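Local coordinates for ORF99 (Acidianus Filamentous Virus 1, PDB 3DF6), which is of unknown function but belongs to the AcrID1 anti-CRISPR family, consistent with a role in countering type I-D CRISPR immunity of its archaeal host, at residues Asn30-Glu35 and Lys84-Ser89; Gly55-Glu60 and Tyr77-Glu82. The protein carries 2 engineered substitutions. All coordinates share one frame; numbering follows the deposited sequence. Where two conformers were deposited one is given.

Contact 1 of 2, residues Asn30-Glu35 and Lys84-Ser89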
loop_
_atom_site.group_PDB
_atom_site.type_symbol
_atom_site.label_atom_id
_atom_site.label_comp_id
_atom_site.label_asym_id
_atom_site.label_seq_id
_atom_site.Cartn_x
_atom_site.Cartn_y
_atom_site.Cartn_z
ATOM N N ASN C 30 7.815 -8.230 -5.206
ATOM C CA ASN C 30 8.581 -9.103 -6.099
ATOM C C ASN C 30 7.705 -10.309 -6.294
ATOM O O ASN C 30 7.910 -11.349 -5.686
ATOM C CB ASN C 30 9.966 -9.503 -5.604
ATOM C CG ASN C 30 10.779 -10.240 -6.651
ATOM O OD1 ASN C 30 10.335 -10.475 -7.779
ATOM N ND2 ASN C 30 11.982 -10.629 -6.267
ATOM N N THR C 31 6.693 -10.161 -7.134
ATOM C CA THR C 31 5.739 -11.241 -7.355
ATOM C C THR C 31 5.410 -11.295 -8.847
ATOM O O THR C 31 5.445 -10.267 -9.541
ATOM C CB THR C 31 4.473 -11.055 -6.428
ATOM O OG1 THR C 31 3.611 -12.198 -6.518
ATOM C CG2 THR C 31 3.702 -9.765 -6.763
ATOM N N THR C 32 5.123 -12.493 -9.348
ATOM C CA THR C 32 4.928 -12.674 -10.775
ATOM C C THR C 32 3.465 -12.941 -11.113
ATOM O O THR C 32 2.886 -13.950 -10.689
ATOM C CB THR C 32 5.846 -13.795 -11.341
ATOM O OG1 THR C 32 7.209 -13.426 -11.128
ATOM C CG2 THR C 32 5.616 -13.978 -12.851
ATOM N N LEU C 33 2.898 -12.026 -11.891
ATOM C CA LEU C 33 1.507 -12.058 -12.297
ATOM C C LEU C 33 1.314 -12.646 -13.681
ATOM O O LEU C 33 2.039 -12.291 -14.617
ATOM C CB LEU C 33 0.931 -10.643 -12.341
ATOM C CG LEU C 33 0.397 -9.987 -11.062
ATOM C CD1 LEU C 33 1.490 -9.858 -10.003
ATOM C CD2 LEU C 33 -0.175 -8.625 -11.413
ATOM N N ASP C 34 0.304 -13.519 -13.782
ATOM C CA ASP C 34 -0.258 -13.973 -15.055
ATOM C C ASP C 34 -0.807 -12.748 -15.821
ATOM O O ASP C 34 -1.174 -11.748 -15.206
ATOM C CB ASP C 34 -1.382 -14.969 -14.726
ATOM C CG ASP C 34 -2.165 -15.440 -15.937
ATOM O OD1 ASP C 34 -1.773 -15.183 -17.098
ATOM O OD2 ASP C 34 -3.197 -16.107 -15.716
ATOM N N GLU C 35 -0.858 -12.828 -17.151
ATOM C CA GLU C 35 -1.383 -11.729 -17.956
ATOM C C GLU C 35 -2.772 -11.291 -17.498
ATOM O O GLU C 35 -3.050 -10.094 -17.413
ATOM C CB GLU C 35 -1.445 -12.103 -19.440
ATOM C CG GLU C 35 -1.819 -10.905 -20.336
ATOM C CD GLU C 35 -1.882 -11.261 -21.794
ATOM O OE1 GLU C 35 -1.612 -12.425 -22.145
ATOM O OE2 GLU C 35 -2.231 -10.381 -22.602
ATOM N N LYS C 84 4.127 -13.448 -18.637
ATOM C CA LYS C 84 4.078 -13.211 -17.183
ATOM C C LYS C 84 4.793 -11.903 -16.884
ATOM O O LYS C 84 5.669 -11.491 -17.638
ATOM C CB LYS C 84 4.778 -14.333 -16.403
ATOM C CG LYS C 84 4.336 -15.761 -16.733
ATOM C CD LYS C 84 3.028 -16.178 -16.057
ATOM C CE LYS C 84 2.651 -17.599 -16.529
ATOM N NZ LYS C 84 1.196 -17.917 -16.336
ATOM N N TYR C 85 4.425 -11.258 -15.773
ATOM C CA TYR C 85 4.927 -9.933 -15.440
ATOM C C TYR C 85 5.360 -9.989 -13.993
ATOM O O TYR C 85 4.530 -10.199 -13.103
ATOM C CB TYR C 85 3.819 -8.871 -15.665
ATOM C CG TYR C 85 3.278 -8.883 -17.105
ATOM C CD1 TYR C 85 3.679 -7.919 -18.037
ATOM C CD2 TYR C 85 2.401 -9.888 -17.537
ATOM C CE1 TYR C 85 3.203 -7.946 -19.362
ATOM C CE2 TYR C 85 1.931 -9.936 -18.860
ATOM C CZ TYR C 85 2.334 -8.965 -19.765
ATOM O OH TYR C 85 1.865 -9.021 -21.075
ATOM N N THR C 86 6.668 -9.885 -13.760
ATOM C CA THR C 86 7.177 -9.774 -12.398
ATOM C C THR C 86 7.087 -8.306 -11.936
ATOM O O THR C 86 7.868 -7.454 -12.363
ATOM C CB THR C 86 8.622 -10.286 -12.262
ATOM O OG1 THR C 86 8.683 -11.655 -12.661
ATOM C CG2 THR C 86 9.106 -10.175 -10.823
ATOM N N VAL C 87 6.141 -8.037 -11.046
ATOM C CA VAL C 87 5.922 -6.689 -10.539
ATOM C C VAL C 87 6.890 -6.400 -9.388
ATOM O O VAL C 87 6.983 -7.174 -8.418
ATOM C CB VAL C 87 4.446 -6.480 -10.128
ATOM C CG1 VAL C 87 4.228 -5.082 -9.509
ATOM C CG2 VAL C 87 3.507 -6.676 -11.335
ATOM N N LEU C 88 7.587 -5.267 -9.493
ATOM C CA LEU C 88 8.593 -4.865 -8.515
ATOM C C LEU C 88 8.132 -3.712 -7.640
ATOM O O LEU C 88 8.592 -3.562 -6.504
ATOM C CB LEU C 88 9.906 -4.493 -9.210
ATOM C CG LEU C 88 10.484 -5.654 -10.041
ATOM C CD1 LEU C 88 11.582 -5.097 -10.942
ATOM C CD2 LEU C 88 11.021 -6.730 -9.120
ATOM N N SER C 89 7.230 -2.905 -8.185
ATOM C CA SER C 89 6.650 -1.759 -7.469
ATOM C C SER C 89 5.332 -1.344 -8.112
ATOM O O SER C 89 5.137 -1.545 -9.329
ATOM C CB SER C 89 7.622 -0.572 -7.470
ATOM O OG SER C 89 7.137 0.477 -6.641
#

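Contact 2 of 2, residues Gly55-Glu60 and Tyr77-Glu82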
loop_
_atom_site.group_PDB
_atom_site.type_symbol
_atom_site.label_atom_id
_atom_site.label_comp_id
_atom_site.label_asym_id
_atom_site.label_seq_id
_atom_site.Cartn_x
_atom_site.Cartn_y
_atom_site.Cartn_z
ATOM N N GLY C 55 16.043 -3.362 -18.973
ATOM C CA GLY C 55 15.237 -4.580 -18.890
ATOM C C GLY C 55 14.015 -4.460 -17.995
ATOM O O GLY C 55 13.296 -5.440 -17.795
ATOM N N ILE C 56 13.765 -3.264 -17.465
ATOM C CA ILE C 56 12.629 -3.044 -16.584
ATOM C C ILE C 56 11.694 -2.008 -17.206
ATOM O O ILE C 56 12.141 -0.946 -17.670
ATOM C CB ILE C 56 13.067 -2.572 -15.162
ATOM C CG1 ILE C 56 14.073 -3.552 -14.542
ATOM C CG2 ILE C 56 11.832 -2.398 -14.245
ATOM C CD1 ILE C 56 14.669 -3.138 -13.165
ATOM N N PHE C 57 10.402 -2.320 -17.218
ATOM C CA PHE C 57 9.378 -1.338 -17.591
ATOM C C PHE C 57 8.714 -0.589 -16.443
ATOM O O PHE C 57 8.234 -1.194 -15.456
ATOM C CB PHE C 57 8.248 -1.993 -18.364
ATOM C CG PHE C 57 8.672 -2.547 -19.662
ATOM C CD1 PHE C 57 8.468 -1.825 -20.833
ATOM C CD2 PHE C 57 9.310 -3.776 -19.729
ATOM C CE1 PHE C 57 8.868 -2.330 -22.045
ATOM C CE2 PHE C 57 9.720 -4.291 -20.966
ATOM C CZ PHE C 57 9.502 -3.559 -22.117
ATOM N N ILE C 58 8.632 0.736 -16.602
ATOM C CA ILE C 58 7.754 1.487 -15.712
ATOM C C ILE C 58 6.655 2.042 -16.601
ATOM O O ILE C 58 6.927 2.841 -17.515
ATOM C CB ILE C 58 8.426 2.625 -14.946
ATOM C CG1 ILE C 58 9.582 2.072 -14.110
ATOM C CG2 ILE C 58 7.360 3.310 -14.041
ATOM C CD1 ILE C 58 10.393 3.097 -13.371
ATOM N N ASP C 59 5.430 1.584 -16.355
ATOM C CA ASP C 59 4.274 2.141 -17.034
ATOM C C ASP C 59 3.530 3.106 -16.127
ATOM O O ASP C 59 3.416 2.888 -14.925
ATOM C CB ASP C 59 3.308 1.053 -17.484
ATOM C CG ASP C 59 3.875 0.164 -18.576
ATOM O OD1 ASP C 59 5.049 0.327 -19.001
ATOM O OD2 ASP C 59 3.128 -0.734 -18.995
ATOM N N GLU C 60 3.012 4.160 -16.732
ATOM C CA GLU C 60 2.226 5.151 -16.034
ATOM C C GLU C 60 0.831 5.136 -16.648
ATOM O O GLU C 60 0.682 5.396 -17.833
ATOM C CB GLU C 60 2.872 6.513 -16.221
ATOM C CG GLU C 60 2.115 7.652 -15.576
ATOM C CD GLU C 60 2.752 8.993 -15.939
ATOM O OE1 GLU C 60 3.953 9.011 -16.303
ATOM O OE2 GLU C 60 2.055 10.017 -15.875
ATOM N N TYR C 77 7.799 -3.284 -13.711
ATOM C CA TYR C 77 7.779 -4.728 -13.947
ATOM C C TYR C 77 8.839 -5.230 -14.916
ATOM O O TYR C 77 9.403 -4.454 -15.713
ATOM C CB TYR C 77 6.391 -5.198 -14.432
ATOM C CG TYR C 77 5.930 -4.604 -15.757
ATOM C CD1 TYR C 77 6.149 -5.270 -16.969
ATOM C CD2 TYR C 77 5.281 -3.368 -15.789
ATOM C CE1 TYR C 77 5.716 -4.711 -18.184
ATOM C CE2 TYR C 77 4.848 -2.813 -16.970
ATOM C CZ TYR C 77 5.059 -3.483 -18.162
ATOM O OH TYR C 77 4.616 -2.901 -19.318
ATOM N N VAL C 78 9.072 -6.545 -14.852
ATOM C CA VAL C 78 9.888 -7.254 -15.834
ATOM C C VAL C 78 8.989 -8.224 -16.617
ATOM O O VAL C 78 8.216 -8.982 -16.028
ATOM C CB VAL C 78 11.068 -7.984 -15.166
ATOM C CG1 VAL C 78 11.916 -8.743 -16.207
ATOM C CG2 VAL C 78 11.942 -6.992 -14.372
ATOM N N ARG C 79 9.080 -8.176 -17.945
ATOM C CA ARG C 79 8.314 -9.082 -18.804
ATOM C C ARG C 79 8.966 -10.467 -18.873
ATOM O O ARG C 79 10.118 -10.606 -19.286
ATOM C CB ARG C 79 8.156 -8.509 -20.209
ATOM C CG ARG C 79 7.341 -7.236 -20.294
ATOM C CD ARG C 79 6.957 -6.942 -21.760
ATOM N NE ARG C 79 6.748 -5.507 -21.956
ATOM C CZ ARG C 79 5.565 -4.892 -22.022
ATOM N NH1 ARG C 79 4.422 -5.573 -21.944
ATOM N NH2 ARG C 79 5.529 -3.579 -22.178
ATOM N N GLN C 80 8.209 -11.483 -18.467
ATOM C CA GLN C 80 8.698 -12.861 -18.440
ATOM C C GLN C 80 8.167 -13.679 -19.632
ATOM O O GLN C 80 7.276 -13.213 -20.356
ATOM C CB GLN C 80 8.347 -13.507 -17.091
ATOM C CG GLN C 80 8.835 -12.691 -15.863
ATOM C CD GLN C 80 10.354 -12.732 -15.669
ATOM O OE1 GLN C 80 11.061 -13.462 -16.370
ATOM N NE2 GLN C 80 10.851 -11.964 -14.701
ATOM N N PRO C 81 8.722 -14.896 -19.857
ATOM C CA PRO C 81 8.185 -15.728 -20.938
ATOM C C PRO C 81 6.813 -16.302 -20.550
ATOM O O PRO C 81 6.456 -16.299 -19.366
ATOM C CB PRO C 81 9.233 -16.853 -21.096
ATOM C CG PRO C 81 10.378 -16.503 -20.175
ATOM C CD PRO C 81 9.826 -15.562 -19.139
ATOM N N GLU C 82 6.065 -16.795 -21.541
ATOM C CA GLU C 82 4.670 -17.223 -21.361
ATOM C C GLU C 82 3.824 -16.091 -20.788
ATOM O O GLU C 82 2.902 -16.335 -19.998
ATOM C CB GLU C 82 4.539 -18.481 -20.487
ATOM C CG GLU C 82 4.550 -19.798 -21.254
ATOM C CD GLU C 82 5.939 -20.368 -21.421
ATOM O OE1 GLU C 82 6.796 -20.134 -20.541
ATOM O OE2 GLU C 82 6.174 -21.066 -22.428
HETATM O O HOH W 1 11.252 -6.736 -18.958
#

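Contact 1 of 2, residues Asn30-Glu35 and Lys84-Ser89
The hydroxyl of Thr86 is gripped twice: its OG1 lies 2.8 Å from Thr32 OG1 in a hydrogen bond whose direction is open, and Gln80 NE2 donates a second bond to the same oxygen. Thr32 and Thr86 face one another as an antiparallel non-hydrogen-bonded pair, where the backbones offer each other no N-H. Both residues hold OG1 beside their own backbone N (chi1 -61° and -59°), which turns the two hydroxyls to each other. Threonine suits such a place, combining a branched, strand-favouring CB with a hydroxyl that can both give and accept. Methyls border the bond: Thr32 CG2 rests 3.7 Å from Lys84 CB, and Thr86 CG2 meets Asn30 OD1.

The flanking hydrogen-bonded pairs carry the backbone. Thr31 and Val87 exchange two bonds, the shorter being Val87 N to Thr31 O at 2.8 Å; Leu33 and Tyr85 exchange two more, with Leu33 N to Tyr85 O at 2.7 Å. Side chains of these pairs lie on the other face of the sheet. There Leu33 CD1 touches Val87 CG2 at 4.0 Å, apolar branches meeting at a slant, while the Tyr85 ring turns an edge to Leu33 O and brings CE2 to 3.9 Å from Glu35 CA. Lys84 NZ stays 4.1 Å from Asp34 OD1, too far for a salt bridge. Asp34, at the N-cap of helix 35-42, makes a weak capping bond from OD1 to Leu36 N.

The face bearing Thr31 and Leu33 is covered by helix 3-18, where His7 NE2 bonds Thr31 OG1, and Tyr85 stacks on Phe38 of helix 35-42. Strand 25-34 is an outermost strand within the chain; beyond strand 84-96 comes strand 69-80, against which Leu88 and Ser89 form a classic beta bulge opposite Glu76.

Contact 2 of 2, residues Gly55-Glu60 and Tyr77-Glu82
This is an aromatic and cation-pi cluster laid over a short antiparallel pairing, near the open end of the hairpin formed by strands 56-64 and 69-80. Phe57 and Tyr77 are its hydrogen-bonded pair, with Phe57 N to Tyr77 O and Tyr77 N to Phe57 O both 2.8 Å. Their rings are nearly parallel (12°) but slid so far apart that they barely overlap; over one face of Tyr77, toward the rim, lies Phe57 CB, 3.7 Å from the ring centroid in a CH-pi contact. One face of the Phe57 ring is taken by Arg79, whose CZ lies 4.1 Å from the ring centroid, close to the normal. The guanidinium is turned steeply, 80° from the ring plane, bringing NE and NH2 down to Phe57 while one guanidinium face looks at Tyr77 CE1. Arginine suits this spot because its chain, extended from CG to NE, reaches across from the neighbouring strand, and its positive charge is attracted to the electron-rich face of the ring.

Tyr77 CG sits between its backbone N and carbonyl carbon (chi1 62°), an orientation that carries the ring across to the other strand. There its OH donates a 2.6 Å bond to Asp59 OD2, reached from above the carboxylate plane. Ser50 binds Asp59 OD1, fixing the buried acid's other oxygen.

On the opposite sheet face Ile56 CG1 meets Val78 CG2 at 4.1 Å. Further toward the hairpin's ends a water joins Gly55 O to Arg79 N, replacing direct pairing as the strands splay. Side chains of a hydrogen-bonded pair meeting on the same face are what an antiparallel hairpin provides, here within a five-stranded antiparallel sheet.

Overall arrangement
Both contacts join neighbouring strands of one antiparallel sheet, and contact 2 is nested inside the loop that contact 1 closes. They share a seam, since strands 69-80 and 84-96 lie side by side: Thr86 N bonds Val78 O, and the Tyr85 ring packs on Arg79. Both are partly buried, each mixing covered and exposed residues. Contact 1 relies on regular backbone pairing, with Thr31, Leu33 and Tyr85 packed against helices and a pair of threonine hydroxyls on the other face. Contact 2 has a single bridge and more divergent strands, and draws instead on rings, a guanidinium and a buried carboxylate. Phe38 of helix 35-42 touches aromatic residues of both, Tyr85 and Tyr77.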